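Local structure of protein argonaute (Marinitoga piezophila, 5I4A) at residues A[267-272]-A[605-610]; A[440-445]-A[591-596]; A[469-474]-A[504-509]; A[513-518]-A[599-604]. The protein uses short guide RNAs with a 5'-hydroxyl end to find and cleave complementary single-stranded DNA, with a preference for manganese as cofactor. All coordinates share one frame; numbering follows the deposited sequence.

Interaction 1: residues A[267-272]-A[605-610]; sequences INVIYK and LTRVAH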
loop_
_atom_site.group_PDB
_atom_site.type_symbol
_atom_site.label_atom_id
_atom_site.label_comp_id
_atom_site.label_asym_id
_atom_site.label_seq_id
_atom_site.Cartn_x
_atom_site.Cartn_y
_atom_site.Cartn_z
ATOM N N ILE A 267 -0.262 20.069 9.178
ATOM C CA ILE A 267 0.355 19.556 10.394
ATOM C C ILE A 267 1.854 19.808 10.334
ATOM O O ILE A 267 2.530 19.394 9.383
ATOM C CB ILE A 267 0.055 18.061 10.590
ATOM C CG1 ILE A 267 -1.447 17.844 10.755
ATOM C CG2 ILE A 267 0.803 17.531 11.801
ATOM C CD1 ILE A 267 -2.032 18.501 11.983
ATOM N N ASN A 268 2.371 20.476 11.359
ATOM C CA ASN A 268 3.772 20.859 11.439
ATOM C C ASN A 268 4.515 19.819 12.275
ATOM O O ASN A 268 4.239 19.668 13.469
ATOM C CB ASN A 268 3.894 22.253 12.053
ATOM C CG ASN A 268 5.211 22.925 11.737
ATOM O OD1 ASN A 268 5.430 23.396 10.621
ATOM N ND2 ASN A 268 6.087 22.994 12.729
ATOM N N VAL A 269 5.448 19.104 11.650
ATOM C CA VAL A 269 6.203 18.037 12.303
ATOM C C VAL A 269 7.621 18.533 12.555
ATOM O O VAL A 269 8.374 18.797 11.610
ATOM C CB VAL A 269 6.210 16.749 11.465
ATOM C CG1 VAL A 269 6.929 15.634 12.213
ATOM C CG2 VAL A 269 4.790 16.331 11.113
ATOM N N ILE A 270 7.988 18.646 13.828
ATOM C CA ILE A 270 9.315 19.085 14.243
ATOM C C ILE A 270 10.036 17.898 14.866
ATOM O O ILE A 270 9.496 17.237 15.763
ATOM C CB ILE A 270 9.241 20.259 15.233
ATOM C CG1 ILE A 270 8.492 21.441 14.616
ATOM C CG2 ILE A 270 10.640 20.683 15.662
ATOM C CD1 ILE A 270 9.241 22.126 13.494
ATOM N N TYR A 271 11.250 17.635 14.395
ATOM C CA TYR A 271 12.085 16.575 14.942
ATOM C C TYR A 271 12.985 17.136 16.037
ATOM O O TYR A 271 13.584 18.203 15.876
ATOM C CB TYR A 271 12.939 15.939 13.844
ATOM C CG TYR A 271 12.159 15.278 12.726
ATOM C CD1 TYR A 271 11.649 16.026 11.670
ATOM C CD2 TYR A 271 11.951 13.905 12.716
ATOM C CE1 TYR A 271 10.945 15.426 10.644
ATOM C CE2 TYR A 271 11.248 13.295 11.692
ATOM C CZ TYR A 271 10.747 14.060 10.660
ATOM O OH TYR A 271 10.048 13.456 9.642
ATOM N N LYS A 272 13.074 16.412 17.153
ATOM C CA LYS A 272 13.955 16.770 18.262
ATOM C C LYS A 272 15.200 15.892 18.208
ATOM O O LYS A 272 15.123 14.680 18.434
ATOM C CB LYS A 272 13.248 16.613 19.607
ATOM C CG LYS A 272 12.443 17.823 20.055
ATOM C CD LYS A 272 11.905 17.630 21.471
ATOM C CE LYS A 272 12.820 18.252 22.523
ATOM N NZ LYS A 272 14.218 17.742 22.458
ATOM N N LEU A 605 2.430 9.416 13.646
ATOM C CA LEU A 605 2.973 8.062 13.603
ATOM C C LEU A 605 3.688 7.769 12.290
ATOM O O LEU A 605 4.552 6.885 12.242
ATOM C CB LEU A 605 1.863 7.037 13.829
ATOM C CG LEU A 605 1.414 6.852 15.281
ATOM C CD1 LEU A 605 0.289 5.837 15.358
ATOM C CD2 LEU A 605 2.596 6.426 16.138
ATOM N N THR A 606 3.342 8.479 11.214
ATOM C CA THR A 606 4.060 8.299 9.956
ATOM C C THR A 606 5.480 8.851 10.007
ATOM O O THR A 606 6.249 8.626 9.066
ATOM C CB THR A 606 3.299 8.961 8.801
ATOM O OG1 THR A 606 3.513 10.378 8.833
ATOM C CG2 THR A 606 1.803 8.676 8.906
ATOM N N ARG A 607 5.846 9.561 11.076
ATOM C CA ARG A 607 7.158 10.177 11.188
ATOM C C ARG A 607 7.927 9.775 12.437
ATOM O O ARG A 607 9.042 10.268 12.634
ATOM C CB ARG A 607 7.035 11.709 11.168
ATOM C CG ARG A 607 6.349 12.277 9.940
ATOM C CD ARG A 607 7.229 12.179 8.699
ATOM N NE ARG A 607 6.708 13.015 7.624
ATOM C CZ ARG A 607 7.002 14.302 7.475
ATOM N NH1 ARG A 607 7.825 14.898 8.329
ATOM N NH2 ARG A 607 6.474 14.994 6.473
ATOM N N VAL A 608 7.374 8.909 13.292
ATOM C CA VAL A 608 8.084 8.513 14.506
ATOM C C VAL A 608 9.313 7.673 14.210
ATOM O O VAL A 608 10.094 7.387 15.124
ATOM C CB VAL A 608 7.159 7.746 15.474
ATOM C CG1 VAL A 608 6.011 8.630 15.915
ATOM C CG2 VAL A 608 6.648 6.474 14.825
ATOM N N ALA A 609 9.502 7.269 12.957
ATOM C CA ALA A 609 10.725 6.609 12.530
ATOM C C ALA A 609 10.967 6.951 11.068
ATOM O O ALA A 609 10.043 7.309 10.332
ATOM C CB ALA A 609 10.654 5.090 12.724
ATOM N N HIS A 610 12.228 6.849 10.664
ATOM C CA HIS A 610 12.640 7.015 9.281
ATOM C C HIS A 610 13.526 5.843 8.886
ATOM O O HIS A 610 14.350 5.386 9.683
ATOM C CB HIS A 610 13.411 8.333 9.062
ATOM C CG HIS A 610 12.531 9.529 8.859
ATOM N ND1 HIS A 610 12.319 10.095 7.620
ATOM C CD2 HIS A 610 11.816 10.270 9.738
ATOM C CE1 HIS A 610 11.508 11.132 7.744
ATOM N NE2 HIS A 610 11.186 11.258 9.018
HETATM O O HOH W 1 8.705 17.893 9.019
#
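Hydrogen bonds gather at the phenol oxygen of Tyr271, which meets one side chain from each of two positions in the 605-610 loop. His610 NE2 lies 2.6 Å from Tyr271 OH, a short bond in which the hydroxyl sits at the imidazole edge, in the ring plane; on the far side of that ring His610 ND1 bonds to the carbonyl of Thr615, so both nitrogens are engaged. Arg607 NH1 donates to the same Tyr271 OH over 3.0 Å, bent to 140° at the hydrogen, with the oxygen 27° out of the guanidinium plane. A water extends the network, accepting from Arg607 NH1 and donating to Val269 O at 2.8 Å.

Van der Waals contact fills in around this polar core. The Arg607 chain folds at chi2, bringing CD to 3.2 Å from Tyr271 OH, while Val269 CG1 rests against Arg607 CB at 4.1 Å. The rings of Tyr271 and His610 meet obliquely, with planes at 58°. Phe432 packs edge-to-face on Tyr271. Val269, Tyr271, Arg607 and His610 are all buried. The contact ties linker L2, whose strand 271-272 lies between strands 277-278 and 433-434 in a small antiparallel sheet, to the loop after helix 595-605 of the RNase H-like PIWI domain.

Interaction 2: residues A[440-445]-A[591-596]; sequences KEKNLY and TDYTIE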
loop_
_atom_site.group_PDB
_atom_site.type_symbol
_atom_site.label_atom_id
_atom_site.label_comp_id
_atom_site.label_asym_id
_atom_site.label_seq_id
_atom_site.Cartn_x
_atom_site.Cartn_y
_atom_site.Cartn_z
ATOM N N LYS A 440 3.154 11.486 24.781
ATOM C CA LYS A 440 2.199 10.454 24.387
ATOM C C LYS A 440 2.637 9.049 24.798
ATOM O O LYS A 440 2.211 8.070 24.181
ATOM C CB LYS A 440 1.947 10.494 22.877
ATOM C CG LYS A 440 1.512 11.850 22.344
ATOM C CD LYS A 440 0.275 12.351 23.065
ATOM C CE LYS A 440 -0.334 13.545 22.352
ATOM N NZ LYS A 440 0.647 14.645 22.137
ATOM N N GLU A 441 3.473 8.929 25.835
ATOM C CA GLU A 441 3.975 7.615 26.236
ATOM C C GLU A 441 2.860 6.712 26.753
ATOM O O GLU A 441 2.987 5.482 26.716
ATOM C CB GLU A 441 5.064 7.769 27.301
ATOM C CG GLU A 441 5.703 6.473 27.783
ATOM C CD GLU A 441 6.860 6.713 28.738
ATOM O OE1 GLU A 441 6.694 6.490 29.956
ATOM O OE2 GLU A 441 7.935 7.139 28.267
ATOM N N LYS A 442 1.763 7.295 27.236
ATOM C CA LYS A 442 0.695 6.514 27.849
ATOM C C LYS A 442 -0.115 5.704 26.843
ATOM O O LYS A 442 -0.994 4.941 27.257
ATOM C CB LYS A 442 -0.237 7.440 28.626
ATOM C CG LYS A 442 -0.876 8.531 27.782
ATOM C CD LYS A 442 -1.647 9.506 28.659
ATOM C CE LYS A 442 -2.025 10.768 27.901
ATOM N NZ LYS A 442 -2.662 11.773 28.796
ATOM N N ASN A 443 0.160 5.837 25.550
ATOM C CA ASN A 443 -0.644 5.213 24.512
ATOM C C ASN A 443 0.103 4.048 23.874
ATOM O O ASN A 443 1.331 4.066 23.744
ATOM C CB ASN A 443 -1.029 6.237 23.443
ATOM C CG ASN A 443 -1.697 7.464 24.031
ATOM O OD1 ASN A 443 -2.561 7.358 24.902
ATOM N ND2 ASN A 443 -1.293 8.639 23.563
ATOM N N LEU A 444 -0.659 3.031 23.475
ATOM C CA LEU A 444 -0.130 1.845 22.813
ATOM C C LEU A 444 -0.642 1.842 21.378
ATOM O O LEU A 444 -1.842 1.658 21.141
ATOM C CB LEU A 444 -0.539 0.575 23.554
ATOM C CG LEU A 444 -0.191 -0.760 22.890
ATOM C CD1 LEU A 444 1.302 -0.855 22.642
ATOM C CD2 LEU A 444 -0.674 -1.926 23.739
ATOM N N TYR A 445 0.265 2.051 20.429
ATOM C CA TYR A 445 -0.081 2.145 19.018
ATOM C C TYR A 445 0.134 0.788 18.359
ATOM O O TYR A 445 1.257 0.277 18.331
ATOM C CB TYR A 445 0.750 3.232 18.335
ATOM C CG TYR A 445 0.606 4.581 19.007
ATOM C CD1 TYR A 445 -0.542 5.341 18.839
ATOM C CD2 TYR A 445 1.612 5.087 19.821
ATOM C CE1 TYR A 445 -0.686 6.570 19.456
ATOM C CE2 TYR A 445 1.477 6.319 20.444
ATOM C CZ TYR A 445 0.327 7.054 20.256
ATOM O OH TYR A 445 0.183 8.277 20.870
ATOM N N THR A 591 -11.534 6.838 24.097
ATOM C CA THR A 591 -10.430 7.522 24.749
ATOM C C THR A 591 -10.860 8.933 25.143
ATOM O O THR A 591 -11.923 9.425 24.752
ATOM C CB THR A 591 -9.200 7.598 23.835
ATOM O OG1 THR A 591 -9.490 8.409 22.694
ATOM C CG2 THR A 591 -8.764 6.214 23.371
ATOM N N ASP A 592 -10.019 9.588 25.937
ATOM C CA ASP A 592 -10.227 10.985 26.294
ATOM C C ASP A 592 -9.725 11.945 25.221
ATOM O O ASP A 592 -9.803 13.164 25.407
ATOM C CB ASP A 592 -9.545 11.287 27.627
ATOM C CG ASP A 592 -10.067 10.407 28.749
ATOM O OD1 ASP A 592 -11.244 9.985 28.678
ATOM O OD2 ASP A 592 -9.308 10.147 29.707
ATOM N N TYR A 593 -9.219 11.421 24.109
ATOM C CA TYR A 593 -8.799 12.251 22.994
ATOM C C TYR A 593 -9.982 12.561 22.092
ATOM O O TYR A 593 -10.873 11.727 21.900
ATOM C CB TYR A 593 -7.714 11.550 22.177
ATOM C CG TYR A 593 -6.381 11.420 22.868
ATOM C CD1 TYR A 593 -5.618 12.543 23.155
ATOM C CD2 TYR A 593 -5.870 10.175 23.206
ATOM C CE1 TYR A 593 -4.391 12.430 23.776
ATOM C CE2 TYR A 593 -4.642 10.052 23.826
ATOM C CZ TYR A 593 -3.906 11.182 24.108
ATOM O OH TYR A 593 -2.682 11.064 24.726
ATOM N N THR A 594 -9.987 13.767 21.540
ATOM C CA THR A 594 -10.943 14.094 20.498
ATOM C C THR A 594 -10.531 13.415 19.197
ATOM O O THR A 594 -9.404 12.936 19.050
ATOM C CB THR A 594 -11.030 15.607 20.289
ATOM O OG1 THR A 594 -9.832 16.073 19.656
ATOM C CG2 THR A 594 -11.204 16.319 21.624
ATOM N N ILE A 595 -11.469 13.370 18.249
ATOM C CA ILE A 595 -11.159 12.831 16.927
ATOM C C ILE A 595 -9.976 13.577 16.325
ATOM O O ILE A 595 -9.011 12.970 15.850
ATOM C CB ILE A 595 -12.395 12.899 16.013
ATOM C CG1 ILE A 595 -13.558 12.113 16.621
ATOM C CG2 ILE A 595 -12.066 12.372 14.624
ATOM C CD1 ILE A 595 -13.213 10.685 16.967
ATOM N N GLU A 596 -10.023 14.913 16.373
ATOM C CA GLU A 596 -8.945 15.730 15.820
ATOM C C GLU A 596 -7.593 15.362 16.420
ATOM O O GLU A 596 -6.583 15.308 15.709
ATOM C CB GLU A 596 -9.237 17.214 16.052
ATOM C CG GLU A 596 -10.460 17.746 15.321
ATOM C CD GLU A 596 -11.758 17.490 16.067
ATOM O OE1 GLU A 596 -11.712 16.906 17.169
ATOM O OE2 GLU A 596 -12.825 17.880 15.549
#
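Tyr593 reaches from the loop before helix 595-605 with its hydroxyl leading, and Asn443, at the start of strand 443-452, meets it from the opposite direction. Asn443 ND2 donates to Tyr593 OH over 3.0 Å, almost straight at 173° and with the acceptor in the amide plane. The same nitrogen also donates to Tyr445 OH at 3.1 Å, so one amide group bridges two phenols. Its orientation is fixed from the other end as well, because Asn443 OD1 accepts from Asn513 ND2 on the adjacent strand. That oxygen lies in plane at the edge of the Tyr593 ring, 3.6 Å from CE2, with the amide and ring planes steeply inclined to one another.

This corner belongs to the RNase H-like fold of the PIWI domain: a type I beta turn from Lys440 to Asn443 leads into strand 443-452, between 513-519 and 458-466 in the mixed sheet, and Thr594 is the N-cap of helix 595-605, which packs on the sheet.

The turn supplies two lysines whose aliphatic parts flank the phenol oxygen. Lys442, extended beyond CG, brings CE to 3.3 Å from Tyr593 OH. Lys440 crosses obliquely and touches the same oxygen through CD at 3.6 Å; bends at chi2 (-56°) and chi4 carry its ammonium group onward to the carbonyl of Lys436. Beside them, Gln601 of the helix lies against the Tyr593 ring.

Interaction 3: residues A[469-474]-A[504-509]; sequences TGDILY and IEKFNV
With CG opposite the backbone nitrogen (chi1 -180°) and every later torsion also near 180°, Lys506 runs straight out from the last turn of helix 485-507 and delivers its ammonium group to Asp471. On the other side, chi1 of -80° sets the Asp471 carboxylate beside its own backbone nitrogen, where the lysine crosses it at about a right angle. The resulting salt bridge spans 2.9 Å from Lys506 NZ to Asp471 OD2. It uses the anti lone pair of that oxygen, the one directed away from OD1, and NZ also comes within 3.4 Å of Asp471 CB.

Both charges have further partners. Lys506 NZ forms a second salt bridge with Asp467, and Asp471 OD1 pairs with Lys430, so lysines and aspartates share a small charge network at the surface, which would favour the charged form of each.

The hydrocarbon part of the lysine is used as well. Leu473 crosses it at about a right angle and presses CD2 against Lys506 CD at 3.4 Å, a close approach for two carbons; Lys506 CB lies farther off, 4.2 Å from the same methyl. Within the helical segment, Lys506 CG sits over the centre of the Phe507 ring, 3.9 Å above its plane.

Two consecutive residues, Leu473 and Tyr474, lie opposite the single Ala465 of strand 458-466, a classic beta bulge near the start of strand 472-482. The contact thus joins the bulged beginning of this edge strand to the C-terminal end of helix 485-507 in the RNase H-like PIWI domain.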
loop_
_atom_site.group_PDB
_atom_site.type_symbol
_atom_site.label_atom_id
_atom_site.label_comp_id
_atom_site.label_asym_id
_atom_site.label_seq_id
_atom_site.Cartn_x
_atom_site.Cartn_y
_atom_site.Cartn_z
ATOM N N THR A 469 7.834 6.844 20.979
ATOM C CA THR A 469 9.150 7.154 20.440
ATOM C C THR A 469 9.465 6.395 19.160
ATOM O O THR A 469 10.513 6.640 18.554
ATOM C CB THR A 469 10.234 6.839 21.475
ATOM O OG1 THR A 469 10.293 5.423 21.686
ATOM C CG2 THR A 469 9.927 7.524 22.795
ATOM N N GLY A 470 8.597 5.483 18.738
ATOM C CA GLY A 470 8.876 4.653 17.590
ATOM C C GLY A 470 9.553 3.336 17.902
ATOM O O GLY A 470 9.813 2.560 16.975
ATOM N N ASP A 471 9.859 3.063 19.170
ATOM C CA ASP A 471 10.370 1.750 19.539
ATOM C C ASP A 471 9.316 0.691 19.254
ATOM O O ASP A 471 8.143 0.861 19.595
ATOM C CB ASP A 471 10.758 1.713 21.018
ATOM C CG ASP A 471 12.112 2.339 21.284
ATOM O OD1 ASP A 471 12.829 2.650 20.309
ATOM O OD2 ASP A 471 12.462 2.507 22.471
ATOM N N ILE A 472 9.735 -0.401 18.625
ATOM C CA ILE A 472 8.819 -1.495 18.324
ATOM C C ILE A 472 8.692 -2.371 19.562
ATOM O O ILE A 472 9.677 -2.953 20.028
ATOM C CB ILE A 472 9.301 -2.303 17.114
ATOM C CG1 ILE A 472 9.413 -1.388 15.896
ATOM C CG2 ILE A 472 8.352 -3.454 16.831
ATOM C CD1 ILE A 472 9.931 -2.081 14.673
ATOM N N LEU A 473 7.476 -2.458 20.102
ATOM C CA LEU A 473 7.241 -3.236 21.311
ATOM C C LEU A 473 7.050 -4.713 21.015
ATOM O O LEU A 473 7.459 -5.559 21.818
ATOM C CB LEU A 473 6.015 -2.696 22.047
ATOM C CG LEU A 473 6.203 -1.306 22.642
ATOM C CD1 LEU A 473 4.913 -0.790 23.239
ATOM C CD2 LEU A 473 7.281 -1.383 23.690
ATOM N N TYR A 474 6.445 -5.041 19.877
ATOM C CA TYR A 474 6.089 -6.419 19.581
ATOM C C TYR A 474 5.656 -6.519 18.127
ATOM O O TYR A 474 5.054 -5.590 17.581
ATOM C CB TYR A 474 4.965 -6.914 20.504
ATOM C CG TYR A 474 4.441 -8.290 20.160
ATOM C CD1 TYR A 474 5.089 -9.434 20.608
ATOM C CD2 TYR A 474 3.300 -8.442 19.385
ATOM C CE1 TYR A 474 4.614 -10.692 20.290
ATOM C CE2 TYR A 474 2.818 -9.694 19.062
ATOM C CZ TYR A 474 3.478 -10.814 19.518
ATOM O OH TYR A 474 3.001 -12.063 19.197
ATOM N N ILE A 504 3.190 -3.280 29.076
ATOM C CA ILE A 504 3.329 -3.432 30.523
ATOM C C ILE A 504 4.743 -3.882 30.865
ATOM O O ILE A 504 5.381 -3.353 31.782
ATOM C CB ILE A 504 2.283 -4.425 31.058
ATOM C CG1 ILE A 504 0.877 -4.027 30.610
ATOM C CG2 ILE A 504 2.371 -4.526 32.576
ATOM C CD1 ILE A 504 -0.130 -5.147 30.728
ATOM N N GLU A 505 5.249 -4.866 30.118
ATOM C CA GLU A 505 6.607 -5.351 30.326
ATOM C C GLU A 505 7.625 -4.223 30.203
ATOM O O GLU A 505 8.619 -4.192 30.937
ATOM C CB GLU A 505 6.901 -6.470 29.328
ATOM C CG GLU A 505 8.293 -7.028 29.379
ATOM C CD GLU A 505 8.406 -8.302 28.577
ATOM O OE1 GLU A 505 7.988 -9.360 29.091
ATOM O OE2 GLU A 505 8.891 -8.247 27.428
ATOM N N LYS A 506 7.386 -3.276 29.303
ATOM C CA LYS A 506 8.311 -2.160 29.161
ATOM C C LYS A 506 8.016 -1.013 30.117
ATOM O O LYS A 506 8.946 -0.326 30.552
ATOM C CB LYS A 506 8.291 -1.630 27.723
ATOM C CG LYS A 506 9.249 -0.459 27.501
ATOM C CD LYS A 506 9.365 -0.034 26.056
ATOM C CE LYS A 506 10.517 0.928 25.856
ATOM N NZ LYS A 506 10.648 1.355 24.445
ATOM N N PHE A 507 6.745 -0.749 30.419
ATOM C CA PHE A 507 6.392 0.450 31.171
ATOM C C PHE A 507 5.820 0.167 32.552
ATOM O O PHE A 507 5.532 1.120 33.286
ATOM C CB PHE A 507 5.415 1.319 30.363
ATOM C CG PHE A 507 6.013 1.878 29.108
ATOM C CD1 PHE A 507 7.061 2.780 29.177
ATOM C CD2 PHE A 507 5.557 1.480 27.864
ATOM C CE1 PHE A 507 7.633 3.280 28.035
ATOM C CE2 PHE A 507 6.125 1.978 26.718
ATOM C CZ PHE A 507 7.167 2.882 26.803
ATOM N N ASN A 508 5.648 -1.100 32.929
ATOM C CA ASN A 508 5.190 -1.503 34.263
ATOM C C ASN A 508 3.843 -0.883 34.638
ATOM O O ASN A 508 3.479 -0.836 35.820
ATOM C CB ASN A 508 6.239 -1.182 35.332
ATOM C CG ASN A 508 6.108 -2.070 36.558
ATOM O OD1 ASN A 508 5.938 -3.284 36.444
ATOM N ND2 ASN A 508 6.160 -1.463 37.740
ATOM N N VAL A 509 3.098 -0.409 33.641
ATOM C CA VAL A 509 1.722 0.041 33.809
ATOM C C VAL A 509 0.971 -0.307 32.532
ATOM O O VAL A 509 1.560 -0.398 31.450
ATOM C CB VAL A 509 1.625 1.559 34.097
ATOM C CG1 VAL A 509 1.882 1.852 35.566
ATOM C CG2 VAL A 509 2.592 2.331 33.217
#

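Interaction 4: residues A[513-518]-A[599-604]; sequences NVFILR and IEQIYL
The Phe515 ring and the Gln601 amide meet obliquely, their planes 46° apart, with the amide oxygen directed at the far end of the ring. Gln601 OE1 comes within 3.1 Å of Phe515 CZ and 3.7 Å of both CE1 and CE2, so the oxygen is centred on the ring's outermost carbon. The position follows from a glutamine chain extended beyond CG (chi2 179°), which crosses the phenylalanine at about a right angle. This buried oxygen is satisfied by Tyr445 OH, and the tyrosine's ring in turn meets that of Phe515, so that the three side chains are in mutual contact.

Strand 513-519 lies between 443-452 and 539-546 in the mixed sheet of the RNase H-like PIWI domain, and helix 595-605 packs across one face of it. Asp519, an inferred catalytic residue, ends this strand; the side chain of Leu517 is about 8 Å from that of Asp519.

At the next helix residue, Ile602, the contact becomes purely apolar. Leu517 and Ile602 run alongside one another, pointing opposite ways, with Leu517 CD2 touching Ile602 CG1 at 4.1 Å and Ile602 CD1 at 4.2 Å. Val543 of strand 539-546 packs against both of these residues.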
loop_
_atom_site.group_PDB
_atom_site.type_symbol
_atom_site.label_atom_id
_atom_site.label_comp_id
_atom_site.label_asym_id
_atom_site.label_seq_id
_atom_site.Cartn_x
_atom_site.Cartn_y
_atom_site.Cartn_z
ATOM N N ASN A 513 -4.407 4.373 26.896
ATOM C CA ASN A 513 -5.156 4.337 25.651
ATOM C C ASN A 513 -4.482 3.377 24.682
ATOM O O ASN A 513 -3.260 3.201 24.707
ATOM C CB ASN A 513 -5.265 5.731 25.029
ATOM C CG ASN A 513 -5.684 6.783 26.039
ATOM O OD1 ASN A 513 -6.861 6.896 26.379
ATOM N ND2 ASN A 513 -4.719 7.559 26.522
ATOM N N VAL A 514 -5.289 2.754 23.826
ATOM C CA VAL A 514 -4.808 1.773 22.859
ATOM C C VAL A 514 -5.361 2.139 21.488
ATOM O O VAL A 514 -6.582 2.154 21.289
ATOM C CB VAL A 514 -5.210 0.338 23.241
ATOM C CG1 VAL A 514 -4.720 -0.645 22.193
ATOM C CG2 VAL A 514 -4.645 -0.028 24.605
ATOM N N PHE A 515 -4.467 2.430 20.549
ATOM C CA PHE A 515 -4.833 2.772 19.181
ATOM C C PHE A 515 -4.717 1.521 18.320
ATOM O O PHE A 515 -3.626 0.957 18.187
ATOM C CB PHE A 515 -3.934 3.880 18.633
ATOM C CG PHE A 515 -4.117 5.213 19.307
ATOM C CD1 PHE A 515 -3.755 5.394 20.632
ATOM C CD2 PHE A 515 -4.628 6.293 18.608
ATOM C CE1 PHE A 515 -3.918 6.618 21.251
ATOM C CE2 PHE A 515 -4.789 7.522 19.223
ATOM C CZ PHE A 515 -4.434 7.682 20.547
ATOM N N ILE A 516 -5.833 1.090 17.743
ATOM C CA ILE A 516 -5.866 -0.071 16.861
ATOM C C ILE A 516 -6.085 0.455 15.450
ATOM O O ILE A 516 -7.195 0.866 15.088
ATOM C CB ILE A 516 -6.947 -1.082 17.261
ATOM C CG1 ILE A 516 -6.671 -1.645 18.656
ATOM C CG2 ILE A 516 -7.021 -2.213 16.247
ATOM C CD1 ILE A 516 -7.341 -0.868 19.774
ATOM N N LEU A 517 -5.024 0.451 14.652
ATOM C CA LEU A 517 -5.074 0.912 13.274
ATOM C C LEU A 517 -5.145 -0.302 12.356
ATOM O O LEU A 517 -4.302 -1.201 12.441
ATOM C CB LEU A 517 -3.854 1.770 12.944
ATOM C CG LEU A 517 -3.309 2.635 14.087
ATOM C CD1 LEU A 517 -2.061 3.378 13.642
ATOM C CD2 LEU A 517 -4.356 3.610 14.609
ATOM N N ARG A 518 -6.154 -0.329 11.493
ATOM C CA ARG A 518 -6.440 -1.476 10.646
ATOM C C ARG A 518 -6.161 -1.134 9.189
ATOM O O ARG A 518 -6.580 -0.079 8.700
ATOM C CB ARG A 518 -7.896 -1.917 10.819
ATOM C CG ARG A 518 -8.363 -2.998 9.861
ATOM C CD ARG A 518 -7.651 -4.319 10.094
ATOM N NE ARG A 518 -8.247 -5.387 9.295
ATOM C CZ ARG A 518 -9.136 -6.259 9.757
ATOM N NH1 ARG A 518 -9.529 -6.203 11.022
ATOM N NH2 ARG A 518 -9.629 -7.189 8.952
ATOM N N ILE A 599 -6.524 11.914 15.082
ATOM C CA ILE A 599 -6.072 12.025 13.698
ATOM C C ILE A 599 -4.660 12.591 13.642
ATOM O O ILE A 599 -3.825 12.143 12.847
ATOM C CB ILE A 599 -7.056 12.885 12.885
ATOM C CG1 ILE A 599 -8.459 12.275 12.917
ATOM C CG2 ILE A 599 -6.572 13.047 11.457
ATOM C CD1 ILE A 599 -8.536 10.865 12.391
ATOM N N GLU A 600 -4.368 13.582 14.488
ATOM C CA GLU A 600 -3.031 14.165 14.500
ATOM C C GLU A 600 -1.994 13.155 14.974
ATOM O O GLU A 600 -0.874 13.120 14.452
ATOM C CB GLU A 600 -3.007 15.417 15.377
ATOM C CG GLU A 600 -1.655 16.121 15.417
ATOM C CD GLU A 600 -1.542 17.097 16.565
ATOM O OE1 GLU A 600 -1.006 18.206 16.349
ATOM O OE2 GLU A 600 -1.988 16.749 17.681
ATOM N N GLN A 601 -2.346 12.319 15.956
ATOM C CA GLN A 601 -1.398 11.314 16.428
ATOM C C GLN A 601 -1.148 10.254 15.365
ATOM O O GLN A 601 -0.024 9.764 15.224
ATOM C CB GLN A 601 -1.900 10.670 17.719
ATOM C CG GLN A 601 -1.711 11.530 18.951
ATOM C CD GLN A 601 -2.238 10.863 20.201
ATOM O OE1 GLN A 601 -2.003 9.679 20.431
ATOM N NE2 GLN A 601 -2.967 11.618 21.012
ATOM N N ILE A 602 -2.184 9.891 14.605
ATOM C CA ILE A 602 -2.014 8.907 13.541
ATOM C C ILE A 602 -1.088 9.452 12.463
ATOM O O ILE A 602 -0.237 8.729 11.928
ATOM C CB ILE A 602 -3.385 8.497 12.971
ATOM C CG1 ILE A 602 -4.167 7.692 14.014
ATOM C CG2 ILE A 602 -3.223 7.705 11.681
ATOM C CD1 ILE A 602 -5.598 7.455 13.647
ATOM N N TYR A 603 -1.224 10.738 12.138
ATOM C CA TYR A 603 -0.327 11.349 11.163
ATOM C C TYR A 603 1.099 11.420 11.693
ATOM O O TYR A 603 2.054 11.129 10.964
ATOM C CB TYR A 603 -0.827 12.742 10.782
ATOM C CG TYR A 603 0.038 13.418 9.744
ATOM C CD1 TYR A 603 -0.069 13.083 8.402
ATOM C CD2 TYR A 603 0.965 14.384 10.105
ATOM C CE1 TYR A 603 0.719 13.692 7.448
ATOM C CE2 TYR A 603 1.759 15.000 9.158
ATOM C CZ TYR A 603 1.631 14.652 7.831
ATOM O OH TYR A 603 2.414 15.258 6.878
ATOM N N LEU A 604 1.264 11.814 12.958
ATOM C CA LEU A 604 2.598 11.854 13.547
ATOM C C LEU A 604 3.240 10.474 13.557
ATOM O O LEU A 604 4.467 10.362 13.466
ATOM C CB LEU A 604 2.537 12.417 14.969
ATOM C CG LEU A 604 2.143 13.888 15.142
ATOM C CD1 LEU A 604 1.759 14.169 16.581
ATOM C CD2 LEU A 604 3.269 14.814 14.702
#

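How the interactions relate
Interactions 2, 3 and 4 all lie in the PIWI domain and reach its mixed sheet, while interaction 1 has one segment in linker L2. Interactions 2 and 4 have centres only 7 Å apart, share helix 595-605 and use the neighbouring strands 443-452 and 513-519; their segments alternate along the chain. Interaction 3, its centre about 15 Å from that of interaction 2, comes wholly before interaction 4 in the chain, helix 485-507 leading on to strand 513-519. Residues 267-272 and 605-610 enclose all the others in sequence. Packing of Val269 on Tyr603 and of Leu605 on Leu517 carries interaction 1 into the helix-sheet core, joining the PAZ lobe to the PIWI lobe.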